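PDB 6DRU: glycosyl hydrolases family 31 family protein from Aspergillus niger, which catalyses the hydrolytic release of alpha-xylose from the non-reducing terminal glucose of xyloglucan oligosaccharides. Local coordinates for residues 186-191 with 219-224; 230-235 with 505-510; 367-372 with 426-431. All blocks are in the same frame, centred on the assembly; numbering follows the deposited sequence. Where two conformers were deposited one is given.

Interaction 1. Residues 186-191 with 219-224; sequences GYAFIW and VIVAAQ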
ATOM      1  N   GLY A 186      16.369  -8.162 -36.389  1.00 57.81           N
ATOM      2  CA  GLY A 186      15.394  -8.897 -37.163  1.00 61.30           C
ATOM      3  C   GLY A 186      14.265  -9.472 -36.335  1.00 59.68           C
ATOM      4  O   GLY A 186      13.873 -10.626 -36.529  1.00 62.86           O
ATOM      5  N   TYR A 187      13.730  -8.683 -35.407  1.00 56.92           N
ATOM      6  CA  TYR A 187      12.573  -9.130 -34.650  1.00 65.32           C
ATOM      7  C   TYR A 187      11.810  -7.925 -34.125  1.00 60.78           C
ATOM      8  O   TYR A 187      12.374  -6.843 -33.947  1.00 62.18           O
ATOM      9  CB  TYR A 187      12.967 -10.059 -33.494  1.00 63.52           C
ATOM     10  CG  TYR A 187      13.656  -9.378 -32.332  1.00 60.52           C
ATOM     11  CD1 TYR A 187      15.030  -9.174 -32.338  1.00 66.08           C
ATOM     12  CD2 TYR A 187      12.934  -8.957 -31.219  1.00 53.67           C
ATOM     13  CE1 TYR A 187      15.666  -8.561 -31.275  1.00 63.87           C
ATOM     14  CE2 TYR A 187      13.563  -8.340 -30.152  1.00 47.48           C
ATOM     15  CZ  TYR A 187      14.929  -8.146 -30.186  1.00 59.49           C
ATOM     16  OH  TYR A 187      15.565  -7.534 -29.130  1.00 54.60           O
ATOM     17  N   ALA A 188      10.519  -8.131 -33.887  1.00 60.63           N
ATOM     18  CA  ALA A 188       9.654  -7.135 -33.279  1.00 61.15           C
ATOM     19  C   ALA A 188       9.080  -7.701 -31.986  1.00 62.07           C
ATOM     20  O   ALA A 188       9.034  -8.917 -31.783  1.00 58.82           O
ATOM     21  CB  ALA A 188       8.527  -6.713 -34.230  1.00 49.75           C
ATOM     22  N   PHE A 189       8.632  -6.800 -31.114  1.00 57.66           N
ATOM     23  CA  PHE A 189       8.217  -7.161 -29.766  1.00 57.76           C
ATOM     24  C   PHE A 189       7.024  -6.308 -29.365  1.00 51.05           C
ATOM     25  O   PHE A 189       7.027  -5.093 -29.583  1.00 56.50           O
ATOM     26  CB  PHE A 189       9.380  -6.971 -28.782  1.00 56.27           C
ATOM     27  CG  PHE A 189       9.117  -7.497 -27.397  1.00 59.31           C
ATOM     28  CD1 PHE A 189       8.456  -6.723 -26.457  1.00 57.68           C
ATOM     29  CD2 PHE A 189       9.559  -8.757 -27.025  1.00 55.09           C
ATOM     30  CE1 PHE A 189       8.224  -7.200 -25.180  1.00 53.44           C
ATOM     31  CE2 PHE A 189       9.332  -9.239 -25.749  1.00 53.97           C
ATOM     32  CZ  PHE A 189       8.663  -8.460 -24.826  1.00 53.87           C
ATOM     33  N   ILE A 190       6.010  -6.945 -28.783  1.00 52.69           N
ATOM     34  CA  ILE A 190       4.799  -6.270 -28.331  1.00 51.43           C
ATOM     35  C   ILE A 190       4.582  -6.609 -26.864  1.00 56.23           C
ATOM     36  O   ILE A 190       4.400  -7.780 -26.515  1.00 54.54           O
ATOM     37  CB  ILE A 190       3.567  -6.675 -29.157  1.00 50.47           C
ATOM     38  CG1 ILE A 190       3.798  -6.396 -30.640  1.00 46.02           C
ATOM     39  CG2 ILE A 190       2.328  -5.937 -28.662  1.00 46.00           C
ATOM     40  CD1 ILE A 190       2.660  -6.856 -31.526  1.00 50.19           C
ATOM     41  N   TRP A 191       4.603  -5.587 -26.011  1.00 63.30           N
ATOM     42  CA  TRP A 191       4.283  -5.725 -24.589  1.00 62.26           C
ATOM     43  C   TRP A 191       2.784  -5.486 -24.449  1.00 57.43           C
ATOM     44  O   TRP A 191       2.326  -4.357 -24.264  1.00 63.53           O
ATOM     45  CB  TRP A 191       5.124  -4.752 -23.772  1.00 57.16           C
ATOM     46  CG  TRP A 191       4.938  -4.766 -22.278  1.00 62.46           C
ATOM     47  CD1 TRP A 191       4.272  -3.838 -21.531  1.00 60.59           C
ATOM     48  CD2 TRP A 191       5.464  -5.723 -21.347  1.00 60.44           C
ATOM     49  NE1 TRP A 191       4.337  -4.162 -20.198  1.00 51.13           N
ATOM     50  CE2 TRP A 191       5.062  -5.315 -20.058  1.00 51.72           C
ATOM     51  CE3 TRP A 191       6.227  -6.887 -21.477  1.00 65.44           C
ATOM     52  CZ2 TRP A 191       5.393  -6.032 -18.911  1.00 50.75           C
ATOM     53  CZ3 TRP A 191       6.557  -7.598 -20.334  1.00 60.42           C
ATOM     54  CH2 TRP A 191       6.141  -7.166 -19.068  1.00 50.75           C
ATOM     55  N   VAL A 219       4.420 -10.704 -27.069  1.00 50.28           N
ATOM     56  CA  VAL A 219       4.542 -11.436 -28.323  1.00 56.73           C
ATOM     57  C   VAL A 219       5.846 -11.023 -28.992  1.00 55.21           C
ATOM     58  O   VAL A 219       6.178  -9.834 -29.036  1.00 55.26           O
ATOM     59  CB  VAL A 219       3.347 -11.169 -29.267  1.00 46.18           C
ATOM     60  CG1 VAL A 219       3.507 -11.940 -30.567  1.00 46.56           C
ATOM     61  CG2 VAL A 219       2.036 -11.535 -28.593  1.00 52.49           C
ATOM     62  N   ILE A 220       6.590 -12.004 -29.501  1.00 54.07           N
ATOM     63  CA  ILE A 220       7.832 -11.758 -30.227  1.00 59.39           C
ATOM     64  C   ILE A 220       7.722 -12.409 -31.599  1.00 59.53           C
ATOM     65  O   ILE A 220       7.303 -13.568 -31.712  1.00 57.79           O
ATOM     66  CB  ILE A 220       9.061 -12.275 -29.452  1.00 43.56           C
ATOM     67  CG1 ILE A 220      10.348 -12.000 -30.233  1.00 46.70           C
ATOM     68  CG2 ILE A 220       8.928 -13.756 -29.125  1.00 43.78           C
ATOM     69  CD1 ILE A 220      11.608 -12.302 -29.454  1.00 56.32           C
ATOM     70  N   VAL A 221       8.084 -11.660 -32.639  0.58 56.57           N
ATOM     71  CA  VAL A 221       8.010 -12.130 -34.016  0.58 58.40           C
ATOM     72  C   VAL A 221       9.341 -11.842 -34.696  0.58 60.26           C
ATOM     73  O   VAL A 221       9.923 -10.767 -34.512  0.58 63.13           O
ATOM     74  CB  VAL A 221       6.839 -11.473 -34.779  0.58 56.82           C
ATOM     75  CG1 VAL A 221       6.926  -9.955 -34.702  0.58 53.41           C
ATOM     76  CG2 VAL A 221       6.812 -11.943 -36.223  0.58 62.23           C
ATOM     77  N   ALA A 222       9.827 -12.807 -35.472  1.00 55.57           N
ATOM     78  CA  ALA A 222      11.121 -12.715 -36.133  1.00 63.02           C
ATOM     79  C   ALA A 222      10.967 -12.480 -37.632  1.00 60.31           C
ATOM     80  O   ALA A 222       9.983 -12.895 -38.249  1.00 65.55           O
ATOM     81  CB  ALA A 222      11.943 -13.986 -35.904  1.00 53.42           C
ATOM     82  N   ALA A 223      11.962 -11.808 -38.210  1.00 49.18           N
ATOM     83  CA  ALA A 223      12.034 -11.611 -39.651  1.00 61.39           C
ATOM     84  C   ALA A 223      13.497 -11.569 -40.065  1.00 66.37           C
ATOM     85  O   ALA A 223      14.382 -11.268 -39.259  1.00 65.03           O
ATOM     86  CB  ALA A 223      11.315 -10.330 -40.089  1.00 63.28           C
ATOM     87  N   GLN A 224      13.743 -11.872 -41.337  1.00 63.57           N
ATOM     88  CA  GLN A 224      15.109 -11.861 -41.843  1.00 67.74           C
ATOM     89  C   GLN A 224      15.673 -10.441 -41.799  1.00 64.91           C
ATOM     90  O   GLN A 224      14.934  -9.475 -42.011  1.00 68.46           O
ATOM     91  CB  GLN A 224      15.159 -12.409 -43.268  1.00 60.33           C
ATOM     92  CG  GLN A 224      14.725 -13.862 -43.385  1.00 64.84           C
ATOM     93  CD  GLN A 224      15.603 -14.797 -42.577  1.00 67.43           C
ATOM     94  OE1 GLN A 224      16.795 -14.547 -42.398  1.00 65.78           O
ATOM     95  NE2 GLN A 224      15.016 -15.881 -42.083  1.00 67.26           N
TER
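Y187 to I190 pair with V219 to A222 as neighbouring antiparallel strands, whose axes come within 4.6 Å and run at 166° to each other. A188 with V221 and I190 with V219 are the hydrogen-bonded pairs. A188 N gives to V221 O at 2.8 Å, and V221 N returns to A188 O at 3.0 Å. I190 and V219 exchange the same two bonds. Beyond the last pair, A223 N bonds to G186 O at 2.8 Å, reaching that oxygen from above its carbonyl plane. In the non-hydrogen-bonded pairs, Y187 with A222 and F189 with I220, CA-H groups point at the same carbonyls.

On the face of A188, I190, V219 and V221, one of the two deposited conformers of V221 puts CG1 3.6 Å from A188 CB. Helix 228-239 packs on this face through R234 and I235. On the other face, I220 CD1 approaches the Y187 ring at an oblique angle, 4.0 Å from CD2. F189 has V219 O over one ring face, and I220 CB lies 4.3 Å from its CD2. Its ring also meets F208 and Y218 at small interplanar angles and F141 edge to face.

Both strands are inner members of a mixed sheet in the N-terminal part of the chain. The five cross-strand bonds, with those of F189 to F181, I220 to F29 and A222 to D27, satisfy these backbone groups. The faces are mainly apolar, and the Y187 hydroxyl is taken up by E147.

Interaction 2. Residues 230-235 with 505-510; sequences TLQQRI and AAATGW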
ATOM      1  N   THR A 230       8.362  -6.829 -43.625  1.00 71.36           N
ATOM      2  CA  THR A 230       7.726  -8.029 -43.096  1.00 66.55           C
ATOM      3  C   THR A 230       7.400  -7.869 -41.618  1.00 64.80           C
ATOM      4  O   THR A 230       6.332  -8.295 -41.164  1.00 68.24           O
ATOM      5  CB  THR A 230       8.624  -9.246 -43.320  1.00 67.19           C
ATOM      6  OG1 THR A 230       8.834  -9.430 -44.725  1.00 79.53           O
ATOM      7  CG2 THR A 230       7.980 -10.497 -42.746  1.00 73.75           C
ATOM      8  N   LEU A 231       8.309  -7.261 -40.850  1.00 62.24           N
ATOM      9  CA  LEU A 231       8.034  -6.994 -39.441  1.00 59.62           C
ATOM     10  C   LEU A 231       6.751  -6.189 -39.276  1.00 66.88           C
ATOM     11  O   LEU A 231       5.899  -6.521 -38.443  1.00 70.77           O
ATOM     12  CB  LEU A 231       9.216  -6.264 -38.803  1.00 53.15           C
ATOM     13  CG  LEU A 231      10.441  -7.107 -38.451  1.00 56.04           C
ATOM     14  CD1 LEU A 231      11.545  -6.230 -37.885  1.00 57.83           C
ATOM     15  CD2 LEU A 231      10.065  -8.195 -37.458  1.00 52.79           C
ATOM     16  N   GLN A 232       6.589  -5.130 -40.073  1.00 66.80           N
ATOM     17  CA  GLN A 232       5.358  -4.348 -40.017  1.00 62.37           C
ATOM     18  C   GLN A 232       4.163  -5.147 -40.521  1.00 61.28           C
ATOM     19  O   GLN A 232       3.034  -4.914 -40.077  1.00 61.45           O
ATOM     20  CB  GLN A 232       5.514  -3.057 -40.820  1.00 57.44           C
ATOM     21  CG  GLN A 232       6.452  -2.048 -40.183  1.00 58.31           C
ATOM     22  CD  GLN A 232       5.962  -1.578 -38.827  1.00 61.31           C
ATOM     23  OE1 GLN A 232       4.780  -1.284 -38.649  1.00 61.07           O
ATOM     24  NE2 GLN A 232       6.871  -1.506 -37.862  1.00 61.42           N
ATOM     25  N   GLN A 233       4.387  -6.083 -41.447  1.00 62.58           N
ATOM     26  CA  GLN A 233       3.303  -6.959 -41.877  1.00 66.13           C
ATOM     27  C   GLN A 233       2.840  -7.854 -40.735  1.00 70.49           C
ATOM     28  O   GLN A 233       1.641  -8.125 -40.596  1.00 68.06           O
ATOM     29  CB  GLN A 233       3.750  -7.807 -43.067  1.00 66.23           C
ATOM     30  CG  GLN A 233       2.617  -8.256 -43.979  1.00 64.22           C
ATOM     31  CD  GLN A 233       3.047  -9.349 -44.939  1.00 70.38           C
ATOM     32  OE1 GLN A 233       4.135  -9.297 -45.509  1.00 87.70           O
ATOM     33  NE2 GLN A 233       2.187 -10.343 -45.126  1.00 74.64           N
ATOM     34  N   ARG A 234       3.778  -8.317 -39.904  1.00 60.05           N
ATOM     35  CA  ARG A 234       3.432  -9.170 -38.774  1.00 59.30           C
ATOM     36  C   ARG A 234       2.810  -8.373 -37.633  1.00 62.65           C
ATOM     37  O   ARG A 234       1.863  -8.842 -36.993  1.00 60.10           O
ATOM     38  CB  ARG A 234       4.673  -9.914 -38.286  1.00 52.22           C
ATOM     39  CG  ARG A 234       5.383 -10.718 -39.363  1.00 59.55           C
ATOM     40  CD  ARG A 234       4.675 -12.031 -39.645  1.00 60.97           C
ATOM     41  NE  ARG A 234       5.397 -12.839 -40.624  1.00 71.56           N
ATOM     42  CZ  ARG A 234       5.108 -12.878 -41.920  1.00 79.50           C
ATOM     43  NH1 ARG A 234       4.108 -12.152 -42.402  1.00 79.67           N
ATOM     44  NH2 ARG A 234       5.817 -13.645 -42.737  1.00 71.96           N
ATOM     45  N   ILE A 235       3.332  -7.173 -37.364  1.00 52.39           N
ATOM     46  CA  ILE A 235       2.793  -6.346 -36.288  1.00 48.25           C
ATOM     47  C   ILE A 235       1.344  -5.979 -36.582  1.00 59.18           C
ATOM     48  O   ILE A 235       0.473  -6.062 -35.708  1.00 63.22           O
ATOM     49  CB  ILE A 235       3.663  -5.092 -36.086  1.00 52.28           C
ATOM     50  CG1 ILE A 235       5.049  -5.473 -35.564  1.00 53.06           C
ATOM     51  CG2 ILE A 235       2.987  -4.115 -35.134  1.00 49.17           C
ATOM     52  CD1 ILE A 235       6.040  -4.327 -35.576  1.00 51.09           C
ATOM     53  N   ALA A 505       6.432   6.712 -35.021  1.00 62.28           N
ATOM     54  CA  ALA A 505       5.054   6.235 -35.080  1.00 55.84           C
ATOM     55  C   ALA A 505       4.877   5.190 -36.174  1.00 62.41           C
ATOM     56  O   ALA A 505       4.097   4.243 -36.018  1.00 61.04           O
ATOM     57  CB  ALA A 505       4.102   7.411 -35.300  1.00 54.83           C
ATOM     58  N   ALA A 506       5.589   5.348 -37.291  1.00 68.69           N
ATOM     59  CA  ALA A 506       5.491   4.370 -38.370  1.00 55.51           C
ATOM     60  C   ALA A 506       6.004   3.008 -37.923  1.00 59.74           C
ATOM     61  O   ALA A 506       5.422   1.972 -38.270  1.00 55.63           O
ATOM     62  CB  ALA A 506       6.255   4.863 -39.598  1.00 56.83           C
ATOM     63  N   ALA A 507       7.094   2.986 -37.152  1.00 58.24           N
ATOM     64  CA  ALA A 507       7.622   1.723 -36.648  1.00 62.42           C
ATOM     65  C   ALA A 507       6.731   1.110 -35.576  1.00 69.25           C
ATOM     66  O   ALA A 507       6.823  -0.097 -35.329  1.00 67.43           O
ATOM     67  CB  ALA A 507       9.035   1.922 -36.100  1.00 67.72           C
ATOM     68  N   THR A 508       5.878   1.910 -34.936  1.00 59.50           N
ATOM     69  CA  THR A 508       4.917   1.391 -33.972  1.00 61.31           C
ATOM     70  C   THR A 508       3.685   0.800 -34.644  1.00 67.12           C
ATOM     71  O   THR A 508       2.933   0.061 -33.997  1.00 70.58           O
ATOM     72  CB  THR A 508       4.506   2.502 -32.996  1.00 65.00           C
ATOM     73  OG1 THR A 508       5.665   3.244 -32.600  1.00 62.85           O
ATOM     74  CG2 THR A 508       3.845   1.923 -31.749  1.00 63.52           C
ATOM     75  N   GLY A 509       3.473   1.088 -35.928  1.00 56.71           N
ATOM     76  CA  GLY A 509       2.326   0.593 -36.661  1.00 55.19           C
ATOM     77  C   GLY A 509       1.307   1.649 -37.029  1.00 63.20           C
ATOM     78  O   GLY A 509       0.269   1.303 -37.605  1.00 65.51           O
ATOM     79  N   TRP A 510       1.565   2.918 -36.726  1.00 61.60           N
ATOM     80  CA  TRP A 510       0.621   3.999 -36.979  1.00 61.48           C
ATOM     81  C   TRP A 510       0.983   4.678 -38.293  1.00 65.35           C
ATOM     82  O   TRP A 510       2.084   5.221 -38.432  1.00 57.00           O
ATOM     83  CB  TRP A 510       0.629   5.013 -35.835  1.00 53.56           C
ATOM     84  CG  TRP A 510       0.422   4.411 -34.480  1.00 60.08           C
ATOM     85  CD1 TRP A 510      -0.124   3.192 -34.192  1.00 63.04           C
ATOM     86  CD2 TRP A 510       0.765   5.003 -33.222  1.00 57.90           C
ATOM     87  NE1 TRP A 510      -0.142   2.991 -32.833  1.00 60.55           N
ATOM     88  CE2 TRP A 510       0.397   4.089 -32.215  1.00 56.70           C
ATOM     89  CE3 TRP A 510       1.346   6.219 -32.850  1.00 59.19           C
ATOM     90  CZ2 TRP A 510       0.592   4.352 -30.861  1.00 65.70           C
ATOM     91  CZ3 TRP A 510       1.539   6.478 -31.505  1.00 64.85           C
ATOM     92  CH2 TRP A 510       1.163   5.549 -30.528  1.00 63.65           C
TER
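The flat carboxamide of Q232 meets the end of helix 492-508 through NE2, which donates to A507 O at 2.9 Å. A507 O lies close to the plane of the Q232 amide, 13° out of it. Seen from A507, the donor stands above the carbonyl plane, well off the C=O direction (108°). The W510 ring has T508 CG2 over one face, 4.0 Å above the plane and offset toward the rim. The R234 guanidinium has T230 CG2 over one face and Q233 NE2 at its edge.

OE1 of Q232 lies 3.7 Å from G509 CA. It is also near A506 O, but both are acceptors and no bond forms there. A506 O instead takes the amide of G509. The bend at chi2 (-62°) swings the Q232 amide from its own helix toward the other one. One turn along, I235 points toward the 505-510 segment from its CB on. Its CD1 comes to 4.3 Å from A507 O, and its CG2 is equally far from T508 O.

Helix 492-508 ends in a Schellman motif. G509 has positive phi, and the amides of G509 and W510 bond back to A506 O and A505 O. T508 OG1 is bonded to S504 O.

The helix end would probably make A507 O a better acceptor. The contact is buried, and its single bond gives A507 O a donor and Q232 NE2 an acceptor.

Interaction 3. Residues 367-372 with 426-431; sequences STNPSA and NYAAGT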
ATOM      1  N   SER A 367     -14.070   6.294 -20.652  1.00 53.75           N
ATOM      2  CA  SER A 367     -14.076   5.678 -21.974  1.00 57.71           C
ATOM      3  C   SER A 367     -13.992   4.158 -21.904  1.00 60.18           C
ATOM      4  O   SER A 367     -14.370   3.486 -22.868  1.00 58.55           O
ATOM      5  CB  SER A 367     -12.924   6.222 -22.822  1.00 62.55           C
ATOM      6  OG  SER A 367     -11.666   5.853 -22.282  1.00 64.67           O
ATOM      7  N   THR A 368     -13.504   3.603 -20.791  1.00 55.10           N
ATOM      8  CA  THR A 368     -13.480   2.154 -20.626  1.00 58.03           C
ATOM      9  C   THR A 368     -14.849   1.585 -20.276  1.00 60.23           C
ATOM     10  O   THR A 368     -15.045   0.370 -20.381  1.00 66.31           O
ATOM     11  CB  THR A 368     -12.468   1.756 -19.548  1.00 51.30           C
ATOM     12  OG1 THR A 368     -12.974   2.116 -18.258  1.00 60.85           O
ATOM     13  CG2 THR A 368     -11.143   2.462 -19.776  1.00 51.82           C
ATOM     14  N   ASN A 369     -15.788   2.432 -19.864  1.00 61.03           N
ATOM     15  CA  ASN A 369     -17.148   1.995 -19.573  1.00 55.74           C
ATOM     16  C   ASN A 369     -17.950   1.953 -20.868  1.00 59.22           C
ATOM     17  O   ASN A 369     -18.141   2.999 -21.499  1.00 65.94           O
ATOM     18  CB  ASN A 369     -17.804   2.941 -18.569  1.00 66.19           C
ATOM     19  CG  ASN A 369     -19.151   2.441 -18.063  1.00 59.75           C
ATOM     20  OD1 ASN A 369     -19.847   1.679 -18.734  1.00 63.69           O
ATOM     21  ND2 ASN A 369     -19.526   2.883 -16.868  1.00 61.52           N
ATOM     22  N   PRO A 370     -18.423   0.783 -21.304  1.00 57.88           N
ATOM     23  CA  PRO A 370     -19.194   0.728 -22.557  1.00 57.62           C
ATOM     24  C   PRO A 370     -20.454   1.568 -22.522  1.00 59.16           C
ATOM     25  O   PRO A 370     -20.833   2.144 -23.550  1.00 61.72           O
ATOM     26  CB  PRO A 370     -19.512  -0.766 -22.704  1.00 48.37           C
ATOM     27  CG  PRO A 370     -18.460  -1.459 -21.897  1.00 66.80           C
ATOM     28  CD  PRO A 370     -18.193  -0.554 -20.734  1.00 56.40           C
ATOM     29  N   SER A 371     -21.113   1.659 -21.366  1.00 58.85           N
ATOM     30  CA  SER A 371     -22.295   2.505 -21.258  1.00 62.24           C
ATOM     31  C   SER A 371     -21.947   3.976 -21.441  1.00 60.07           C
ATOM     32  O   SER A 371     -22.749   4.738 -21.992  1.00 58.46           O
ATOM     33  CB  SER A 371     -22.977   2.286 -19.908  1.00 54.64           C
ATOM     34  OG  SER A 371     -23.462   0.961 -19.789  1.00 82.97           O
ATOM     35  N   ALA A 372     -20.760   4.390 -20.993  1.00 54.05           N
ATOM     36  CA  ALA A 372     -20.354   5.780 -21.156  1.00 55.21           C
ATOM     37  C   ALA A 372     -20.021   6.092 -22.611  1.00 61.62           C
ATOM     38  O   ALA A 372     -20.301   7.196 -23.093  1.00 66.75           O
ATOM     39  CB  ALA A 372     -19.168   6.091 -20.245  1.00 54.39           C
ATOM     40  N   ASN A 426     -10.042   5.884 -10.690  1.00 64.67           N
ATOM     41  CA  ASN A 426     -10.828   4.665 -10.829  1.00 52.91           C
ATOM     42  C   ASN A 426     -11.513   4.640 -12.189  1.00 55.41           C
ATOM     43  O   ASN A 426     -12.199   5.597 -12.562  1.00 51.43           O
ATOM     44  CB  ASN A 426     -11.883   4.569  -9.724  1.00 54.81           C
ATOM     45  CG  ASN A 426     -11.357   3.921  -8.461  1.00 54.85           C
ATOM     46  OD1 ASN A 426     -10.462   3.079  -8.511  1.00 59.74           O
ATOM     47  ND2 ASN A 426     -11.925   4.297  -7.320  1.00 56.34           N
ATOM     48  N   TYR A 427     -11.324   3.547 -12.923  1.00 52.69           N
ATOM     49  CA  TYR A 427     -12.051   3.279 -14.155  1.00 53.74           C
ATOM     50  C   TYR A 427     -12.928   2.048 -13.966  1.00 54.18           C
ATOM     51  O   TYR A 427     -12.848   1.344 -12.955  1.00 59.88           O
ATOM     52  CB  TYR A 427     -11.103   3.054 -15.339  1.00 54.51           C
ATOM     53  CG  TYR A 427     -10.313   4.266 -15.769  1.00 50.82           C
ATOM     54  CD1 TYR A 427     -10.951   5.428 -16.186  1.00 54.15           C
ATOM     55  CD2 TYR A 427      -8.925   4.241 -15.781  1.00 53.58           C
ATOM     56  CE1 TYR A 427     -10.227   6.535 -16.587  1.00 64.67           C
ATOM     57  CE2 TYR A 427      -8.192   5.339 -16.181  1.00 60.57           C
ATOM     58  CZ  TYR A 427      -8.847   6.484 -16.585  1.00 71.18           C
ATOM     59  OH  TYR A 427      -8.117   7.581 -16.984  1.00 61.68           O
ATOM     60  N   ALA A 428     -13.774   1.788 -14.964  1.00 56.65           N
ATOM     61  CA  ALA A 428     -14.568   0.566 -14.962  1.00 45.50           C
ATOM     62  C   ALA A 428     -13.734  -0.659 -15.303  1.00 52.65           C
ATOM     63  O   ALA A 428     -14.145  -1.780 -14.991  1.00 63.28           O
ATOM     64  CB  ALA A 428     -15.734   0.694 -15.942  1.00 44.39           C
ATOM     65  N   ALA A 429     -12.577  -0.471 -15.932  1.00 57.14           N
ATOM     66  CA  ALA A 429     -11.715  -1.569 -16.341  1.00 57.77           C
ATOM     67  C   ALA A 429     -10.504  -1.738 -15.436  1.00 54.02           C
ATOM     68  O   ALA A 429      -9.691  -2.636 -15.671  1.00 64.51           O
ATOM     69  CB  ALA A 429     -11.255  -1.366 -17.789  1.00 57.48           C
ATOM     70  N   GLY A 430     -10.364  -0.905 -14.420  1.00 53.56           N
ATOM     71  CA  GLY A 430      -9.225  -0.955 -13.531  1.00 45.42           C
ATOM     72  C   GLY A 430      -8.911   0.435 -13.021  1.00 52.60           C
ATOM     73  O   GLY A 430      -9.764   1.317 -13.029  1.00 60.34           O
ATOM     74  N   THR A 431      -7.677   0.611 -12.570  1.00 50.66           N
ATOM     75  CA  THR A 431      -7.190   1.914 -12.153  1.00 47.80           C
ATOM     76  C   THR A 431      -6.275   2.489 -13.226  1.00 53.45           C
ATOM     77  O   THR A 431      -5.936   1.829 -14.210  1.00 55.51           O
ATOM     78  CB  THR A 431      -6.453   1.827 -10.813  1.00 53.16           C
ATOM     79  OG1 THR A 431      -5.279   1.017 -10.960  1.00 60.41           O
ATOM     80  CG2 THR A 431      -7.358   1.224  -9.750  1.00 53.56           C
TER
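T368 faces A428 and A429 with OG1 held between its backbone N and carbonyl carbon (chi1 72°), and N369 has CG anti to the backbone N (chi1 -172°). The first torsion brings the T368 hydroxyl beside the 427-429 backbone. OG1 is 3.6 Å from Y427 CB and 3.5 Å from A429 N. The second keeps the N369 amide on the side of its own helix, where OD1 accepts from S371 N at 2.9 Å.

Two CB pairs make the apolar part. T368 CB meets A429 CB at 3.8 Å, and N369 CB lies 4.0 Å from A428 CB. The Y427 ring lies oblique to T368 OG1, and its hydroxyl is bonded to Q432 and to the amide of G400.

D366, just before the first segment, bridges T368 OG1 and A428 N, one carboxylate oxygen to each, which probably helps to set the T368 hydroxyl and keep the 427-429 backbone beside it. Within that loop, Y427 N bonds to G430 O at 2.7 Å. R37 of the second subunit bonds to N426 OD1 and G430 O, and P131 O of that subunit bonds to T431 OG1.

The turn from strand 360-364 into helix 370-385 thus packs on the loop between strand 425-426 and helix 432-435. Both lie within the TIM-barrel domain of a family 31 glycosidase. An N-cap marks the start of each helix, N369 for 370-385 and T431 for 432-435.

How the interactions relate
Interactions 1 and 2 are neighbours, with centres 10 Å apart. Strand 216-222 of interaction 1 is followed, after a short loop, by helix 228-239 of interaction 2. That helix packs on the A188 and V221 face of the sheet through L231 and its neighbours. Q232 and I235 of the same helix also meet the end of helix 492-508, so the helix sits between the N-terminal sheet and the TIM-barrel domain. Interaction 3 is remote, about 31 Å from interaction 1 and 28 Å from interaction 2, centre to centre. In sequence, interaction 1 comes first, and both segments of interaction 3 fall between those of interaction 2. Interaction 3 belongs to the barrel domain and lies beside a second subunit.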